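Local coordinates for leucine-rich-repeat protein (Methanosarcina barkeri, PDB 4WNR) that binds GDP and magnesium through its Roc G domain and is predicted, as a full-length protein, to have serine/threonine kinase activity, at residues M302-L307 and E320-I325; H104-F109 and G281-I286. One frame throughout, in Å; residues are numbered along the deposited sequence.

Contact 1 of 2, residues M302-L307 and E320-I325; sequences MLDEIL and ERYGYI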
loop_
_atom_site.group_PDB
_atom_site.type_symbol
_atom_site.label_atom_id
_atom_site.label_comp_id
_atom_site.label_asym_id
_atom_site.label_seq_id
_atom_site.Cartn_x
_atom_site.Cartn_y
_atom_site.Cartn_z
ATOM N N MET A 302 -11.759 -25.130 9.574
ATOM C CA MET A 302 -11.035 -25.492 8.350
ATOM C C MET A 302 -9.709 -24.744 8.191
ATOM O O MET A 302 -8.830 -25.192 7.452
ATOM C CB MET A 302 -11.901 -25.217 7.118
ATOM C CG MET A 302 -13.261 -25.898 7.122
ATOM S SD MET A 302 -14.257 -25.453 5.686
ATOM C CE MET A 302 -13.309 -26.207 4.364
ATOM N N LEU A 303 -9.570 -23.610 8.875
ATOM C CA LEU A 303 -8.385 -22.751 8.737
ATOM C C LEU A 303 -7.080 -23.413 9.183
ATOM O O LEU A 303 -6.003 -23.016 8.737
ATOM C CB LEU A 303 -8.578 -21.438 9.507
ATOM C CG LEU A 303 -9.682 -20.500 9.010
ATOM C CD1 LEU A 303 -9.830 -19.319 9.956
ATOM C CD2 LEU A 303 -9.408 -20.013 7.595
ATOM N N ASP A 304 -7.172 -24.411 10.060
ATOM C CA ASP A 304 -5.991 -25.146 10.516
ATOM C C ASP A 304 -5.312 -25.891 9.366
ATOM O O ASP A 304 -4.091 -25.847 9.232
ATOM C CB ASP A 304 -6.360 -26.131 11.626
ATOM C CG ASP A 304 -6.763 -25.434 12.911
ATOM O OD1 ASP A 304 -7.701 -24.610 12.871
ATOM O OD2 ASP A 304 -6.144 -25.712 13.961
ATOM N N GLU A 305 -6.111 -26.566 8.546
ATOM C CA GLU A 305 -5.604 -27.314 7.393
ATOM C C GLU A 305 -5.117 -26.379 6.283
ATOM O O GLU A 305 -4.111 -26.660 5.630
ATOM C CB GLU A 305 -6.691 -28.254 6.855
ATOM C CG GLU A 305 -6.217 -29.248 5.797
ATOM C CD GLU A 305 -6.218 -28.688 4.381
ATOM O OE1 GLU A 305 -7.058 -27.816 4.069
ATOM O OE2 GLU A 305 -5.375 -29.131 3.570
ATOM N N ILE A 306 -5.832 -25.274 6.081
ATOM C CA ILE A 306 -5.520 -24.319 5.012
ATOM C C ILE A 306 -4.243 -23.536 5.317
ATOM O O ILE A 306 -3.355 -23.429 4.469
ATOM C CB ILE A 306 -6.683 -23.327 4.778
ATOM C CG1 ILE A 306 -7.943 -24.076 4.327
ATOM C CG2 ILE A 306 -6.304 -22.285 3.729
ATOM C CD1 ILE A 306 -9.219 -23.268 4.442
ATOM N N LEU A 307 -4.161 -22.994 6.529
ATOM C CA LEU A 307 -3.030 -22.152 6.935
ATOM C C LEU A 307 -1.885 -22.930 7.595
ATOM O O LEU A 307 -0.968 -22.325 8.155
ATOM C CB LEU A 307 -3.515 -21.038 7.873
ATOM C CG LEU A 307 -4.652 -20.152 7.350
ATOM C CD1 LEU A 307 -5.116 -19.190 8.433
ATOM C CD2 LEU A 307 -4.231 -19.386 6.104
ATOM N N GLU A 320 -4.497 -17.279 16.916
ATOM C CA GLU A 320 -4.993 -15.972 17.373
ATOM C C GLU A 320 -5.094 -14.926 16.254
ATOM O O GLU A 320 -5.804 -13.932 16.401
ATOM C CB GLU A 320 -4.145 -15.420 18.531
ATOM C CG GLU A 320 -2.671 -15.189 18.223
ATOM C CD GLU A 320 -1.794 -16.367 18.606
ATOM O OE1 GLU A 320 -2.199 -17.520 18.343
ATOM O OE2 GLU A 320 -0.697 -16.142 19.160
ATOM N N ARG A 321 -4.383 -15.153 15.151
ATOM C CA ARG A 321 -4.437 -14.263 13.984
ATOM C C ARG A 321 -5.445 -14.728 12.925
ATOM O O ARG A 321 -5.554 -14.116 11.862
ATOM C CB ARG A 321 -3.045 -14.119 13.357
ATOM C CG ARG A 321 -1.931 -13.802 14.348
ATOM C CD ARG A 321 -2.145 -12.472 15.056
ATOM N NE ARG A 321 -1.465 -12.425 16.350
ATOM C CZ ARG A 321 -1.578 -11.431 17.229
ATOM N NH1 ARG A 321 -2.348 -10.379 16.968
ATOM N NH2 ARG A 321 -0.917 -11.489 18.379
ATOM N N TYR A 322 -6.178 -15.801 13.214
ATOM C CA TYR A 322 -7.242 -16.276 12.325
ATOM C C TYR A 322 -8.362 -15.245 12.271
ATOM O O TYR A 322 -8.913 -14.969 11.208
ATOM C CB TYR A 322 -7.799 -17.619 12.810
ATOM C CG TYR A 322 -6.920 -18.830 12.535
ATOM C CD1 TYR A 322 -5.555 -18.702 12.268
ATOM C CD2 TYR A 322 -7.458 -20.116 12.570
ATOM C CE1 TYR A 322 -4.766 -19.814 12.025
ATOM C CE2 TYR A 322 -6.672 -21.232 12.333
ATOM C CZ TYR A 322 -5.328 -21.075 12.061
ATOM O OH TYR A 322 -4.546 -22.179 11.824
ATOM N N GLY A 323 -8.688 -14.683 13.432
ATOM C CA GLY A 323 -9.674 -13.609 13.535
ATOM C C GLY A 323 -9.264 -12.376 12.752
ATOM O O GLY A 323 -10.092 -11.751 12.093
ATOM N N TYR A 324 -7.981 -12.030 12.822
ATOM C CA TYR A 324 -7.447 -10.889 12.076
ATOM C C TYR A 324 -7.679 -11.050 10.577
ATOM O O TYR A 324 -8.247 -10.170 9.938
ATOM C CB TYR A 324 -5.950 -10.708 12.352
ATOM C CG TYR A 324 -5.290 -9.669 11.468
ATOM C CD1 TYR A 324 -5.499 -8.310 11.682
ATOM C CD2 TYR A 324 -4.461 -10.046 10.412
ATOM C CE1 TYR A 324 -4.901 -7.356 10.875
ATOM C CE2 TYR A 324 -3.859 -9.099 9.599
ATOM C CZ TYR A 324 -4.082 -7.756 9.835
ATOM O OH TYR A 324 -3.485 -6.811 9.031
ATOM N N ILE A 325 -7.245 -12.181 10.031
ATOM C CA ILE A 325 -7.332 -12.434 8.589
ATOM C C ILE A 325 -8.782 -12.469 8.102
ATOM O O ILE A 325 -9.102 -11.896 7.062
ATOM C CB ILE A 325 -6.613 -13.746 8.197
ATOM C CG1 ILE A 325 -5.111 -13.628 8.480
ATOM C CG2 ILE A 325 -6.827 -14.067 6.722
ATOM C CD1 ILE A 325 -4.393 -14.959 8.555
#
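The hydroxyl of Tyr322 comes to rest against the backbone of the facing helix, its OH 3.5 Å from Asp304 CA and the same distance from Leu303 O. Two apolar chains and one carboxylate touch the ring behind it. CG of Tyr322 lies anti to the carbonyl carbon (chi1 -76°), which swings the aromatic group across to residues 302-307. Leu307 supplies the cover: its CD1 methyl lies over one face, 4.1 Å from the Tyr322 ring centroid and 27° off the normal, a CH-pi contact. Leu303 approaches obliquely, with Leu303 CB 3.4 Å from Tyr322 CE2 and Leu303 CD1 beside Tyr322 CD2; the two side chains lie alongside, running opposite ways. Asp304 comes to the ring edge instead, Asp304 OD1 lying in the ring plane 3.6 Å from Tyr322 CE2, and the carboxylate is turned nearly perpendicular to the ring. One helical turn on, Ile325 extends the apolar seam, its CD1 meeting Leu307 CD1 at 4.3 Å. Leu303 also packs on Leu298 of strand 297-299, while Arg321 is engaged in a salt bridge with Asp269. Adhesion between these two COR-A segments thus rests on dispersion and CH-pi contact, to which a carboxylate beside the slightly positive C-H edge of a tyrosine may add a weak electrostatic attraction.

Contact 2 of 2, residues H104-F109 and G281-I286; sequences HATHQF and GVYKII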
loop_
_atom_site.group_PDB
_atom_site.type_symbol
_atom_site.label_atom_id
_atom_site.label_comp_id
_atom_site.label_asym_id
_atom_site.label_seq_id
_atom_site.Cartn_x
_atom_site.Cartn_y
_atom_site.Cartn_z
ATOM N N HIS A 104 -7.686 -10.052 -6.988
ATOM C CA HIS A 104 -8.326 -10.423 -5.723
ATOM C C HIS A 104 -8.632 -9.224 -4.820
ATOM O O HIS A 104 -9.252 -9.387 -3.770
ATOM C CB HIS A 104 -7.455 -11.422 -4.960
ATOM C CG HIS A 104 -7.228 -12.706 -5.695
ATOM N ND1 HIS A 104 -8.260 -13.534 -6.084
ATOM C CD2 HIS A 104 -6.088 -13.309 -6.104
ATOM C CE1 HIS A 104 -7.764 -14.588 -6.707
ATOM N NE2 HIS A 104 -6.448 -14.477 -6.731
ATOM N N ALA A 105 -8.180 -8.037 -5.225
ATOM C CA ALA A 105 -8.444 -6.782 -4.506
ATOM C C ALA A 105 -7.776 -6.711 -3.125
ATOM O O ALA A 105 -8.270 -6.024 -2.227
ATOM C CB ALA A 105 -9.945 -6.532 -4.394
ATOM N N THR A 106 -6.647 -7.398 -2.968
ATOM C CA THR A 106 -5.890 -7.371 -1.711
ATOM C C THR A 106 -5.026 -6.111 -1.582
ATOM O O THR A 106 -4.476 -5.837 -0.513
ATOM C CB THR A 106 -4.992 -8.612 -1.551
ATOM O OG1 THR A 106 -4.089 -8.705 -2.659
ATOM C CG2 THR A 106 -5.833 -9.876 -1.473
ATOM N N HIS A 107 -4.904 -5.354 -2.670
ATOM C CA HIS A 107 -4.213 -4.062 -2.647
ATOM C C HIS A 107 -4.920 -3.050 -1.739
ATOM O O HIS A 107 -4.292 -2.123 -1.233
ATOM C CB HIS A 107 -4.086 -3.489 -4.061
ATOM C CG HIS A 107 -5.381 -3.016 -4.644
ATOM N ND1 HIS A 107 -6.280 -3.866 -5.249
ATOM C CD2 HIS A 107 -5.926 -1.779 -4.714
ATOM C CE1 HIS A 107 -7.325 -3.173 -5.667
ATOM N NE2 HIS A 107 -7.135 -1.904 -5.354
ATOM N N GLN A 108 -6.224 -3.243 -1.543
ATOM C CA GLN A 108 -7.033 -2.398 -0.657
ATOM C C GLN A 108 -6.490 -2.306 0.773
ATOM O O GLN A 108 -6.708 -1.303 1.456
ATOM C CB GLN A 108 -8.475 -2.912 -0.609
ATOM C CG GLN A 108 -9.274 -2.672 -1.878
ATOM C CD GLN A 108 -10.662 -3.282 -1.805
ATOM O OE1 GLN A 108 -10.806 -4.492 -1.633
ATOM N NE2 GLN A 108 -11.692 -2.447 -1.935
ATOM N N PHE A 109 -5.785 -3.344 1.222
ATOM C CA PHE A 109 -5.238 -3.373 2.586
ATOM C C PHE A 109 -4.160 -2.302 2.782
ATOM O O PHE A 109 -3.947 -1.825 3.898
ATOM C CB PHE A 109 -4.631 -4.745 2.938
ATOM C CG PHE A 109 -5.488 -5.932 2.571
ATOM C CD1 PHE A 109 -6.875 -5.841 2.514
ATOM C CD2 PHE A 109 -4.895 -7.162 2.314
ATOM C CE1 PHE A 109 -7.646 -6.943 2.177
ATOM C CE2 PHE A 109 -5.659 -8.268 1.984
ATOM C CZ PHE A 109 -7.036 -8.160 1.917
ATOM N N GLY A 281 -1.603 -15.347 3.062
ATOM C CA GLY A 281 -2.621 -15.939 3.928
ATOM C C GLY A 281 -4.007 -15.894 3.304
ATOM O O GLY A 281 -4.774 -16.853 3.404
ATOM N N VAL A 282 -4.319 -14.777 2.652
ATOM C CA VAL A 282 -5.603 -14.598 1.974
ATOM C C VAL A 282 -5.695 -15.469 0.718
ATOM O O VAL A 282 -6.743 -16.053 0.447
ATOM C CB VAL A 282 -5.846 -13.115 1.608
ATOM C CG1 VAL A 282 -7.101 -12.953 0.759
ATOM C CG2 VAL A 282 -5.959 -12.269 2.868
ATOM N N TYR A 283 -4.604 -15.551 -0.043
ATOM C CA TYR A 283 -4.580 -16.360 -1.270
ATOM C C TYR A 283 -4.699 -17.856 -0.976
ATOM O O TYR A 283 -5.290 -18.601 -1.760
ATOM C CB TYR A 283 -3.316 -16.091 -2.102
ATOM C CG TYR A 283 -3.137 -14.651 -2.549
ATOM C CD1 TYR A 283 -4.222 -13.881 -2.969
ATOM C CD2 TYR A 283 -1.873 -14.066 -2.573
ATOM C CE1 TYR A 283 -4.054 -12.568 -3.377
ATOM C CE2 TYR A 283 -1.696 -12.755 -2.982
ATOM C CZ TYR A 283 -2.788 -12.009 -3.383
ATOM O OH TYR A 283 -2.615 -10.706 -3.791
ATOM N N LYS A 284 -4.133 -18.290 0.147
ATOM C CA LYS A 284 -4.284 -19.674 0.600
ATOM C C LYS A 284 -5.757 -20.034 0.808
ATOM O O LYS A 284 -6.180 -21.141 0.481
ATOM C CB LYS A 284 -3.495 -19.922 1.888
ATOM C CG LYS A 284 -2.060 -20.360 1.652
ATOM C CD LYS A 284 -1.277 -20.451 2.952
ATOM C CE LYS A 284 -0.125 -21.443 2.854
ATOM N NZ LYS A 284 0.764 -21.202 1.685
ATOM N N ILE A 285 -6.526 -19.090 1.346
ATOM C CA ILE A 285 -7.963 -19.275 1.550
ATOM C C ILE A 285 -8.702 -19.268 0.212
ATOM O O ILE A 285 -9.497 -20.164 -0.063
ATOM C CB ILE A 285 -8.548 -18.190 2.485
ATOM C CG1 ILE A 285 -7.952 -18.331 3.890
ATOM C CG2 ILE A 285 -10.070 -18.287 2.553
ATOM C CD1 ILE A 285 -8.156 -17.119 4.775
ATOM N N ILE A 286 -8.427 -18.263 -0.616
ATOM C CA ILE A 286 -9.097 -18.111 -1.914
ATOM C C ILE A 286 -8.808 -19.295 -2.838
ATOM O O ILE A 286 -9.717 -19.807 -3.493
ATOM C CB ILE A 286 -8.697 -16.787 -2.609
ATOM C CG1 ILE A 286 -9.244 -15.591 -1.821
ATOM C CG2 ILE A 286 -9.223 -16.739 -4.041
ATOM C CD1 ILE A 286 -8.651 -14.256 -2.218
#
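Two first torsions bring Thr106 and Tyr283 together: OG1 of Thr106 sits between the backbone N and the carbonyl carbon (chi1 58°), while CG of Tyr283 is anti to its carbonyl carbon (chi1 -59°), carrying the phenol out from its helix toward the Roc domain. The result is a hydrogen bond from Thr106 OG1 to Tyr283 OH, 2.7 Å long. The same phenolic oxygen is also hydrogen-bonded to Glu101 OE2, so two groups of the Roc domain grip it at once. The threonine torsion has a second effect, because it leaves CG2 facing the helix, where Thr106 CG2 meets Val282 CG1 at 4.0 Å and also touches the tyrosine ring. Two residues before the threonine, the ring of His104 meets that of Tyr283 obliquely, planes 49° apart and centroids separated by 5.3 Å, with His104 CD2 coming 3.5 Å from Tyr283 CE1. Ile286 lies alongside the imidazole, its CG2 3.7 Å from His104 CE1. Beyond the threonine, Phe109 CE2 reaches the other methyl of the valine, Val282 CG2, at 4.1 Å. A phenylalanine in place of Tyr283 would probably keep much of the packing against His104 but leave Thr106 OG1 and the Glu101 carboxylate without their common partner. Residues 104-109 overlap the end of helix 99-104, in a region that probably corresponds to switch II of Ras-like G proteins, and the tyrosine side chain is about 11 Å from the bound magnesium ion at nearest atoms. Helix 275-286 faces this loop, and helix 322-331 closes the junction through Leu328 against Phe109 and Met329 against Val282, while strand 116-121 follows along the chain.

Contact 2 joins the two domains, Roc to COR-A, whereas contact 1 binds together two segments within COR-A; their centres are 13 Å apart. Along the chain they come in series, residues 281-286 preceding 302-307 by a short span that includes helix 289-292 and strand 297-299. They also touch directly: Ile306 CG2 packs 3.4 Å from Lys284 O, and Ile325 CG2 lies 3.9 Å from Ile285 CD1. Helix 275-286 therefore presents one side to the Roc loop and another to the helices of contact 1. This continuity offers a plausible route by which changes near the nucleotide could be felt in COR-A, though the geometry alone does not establish it.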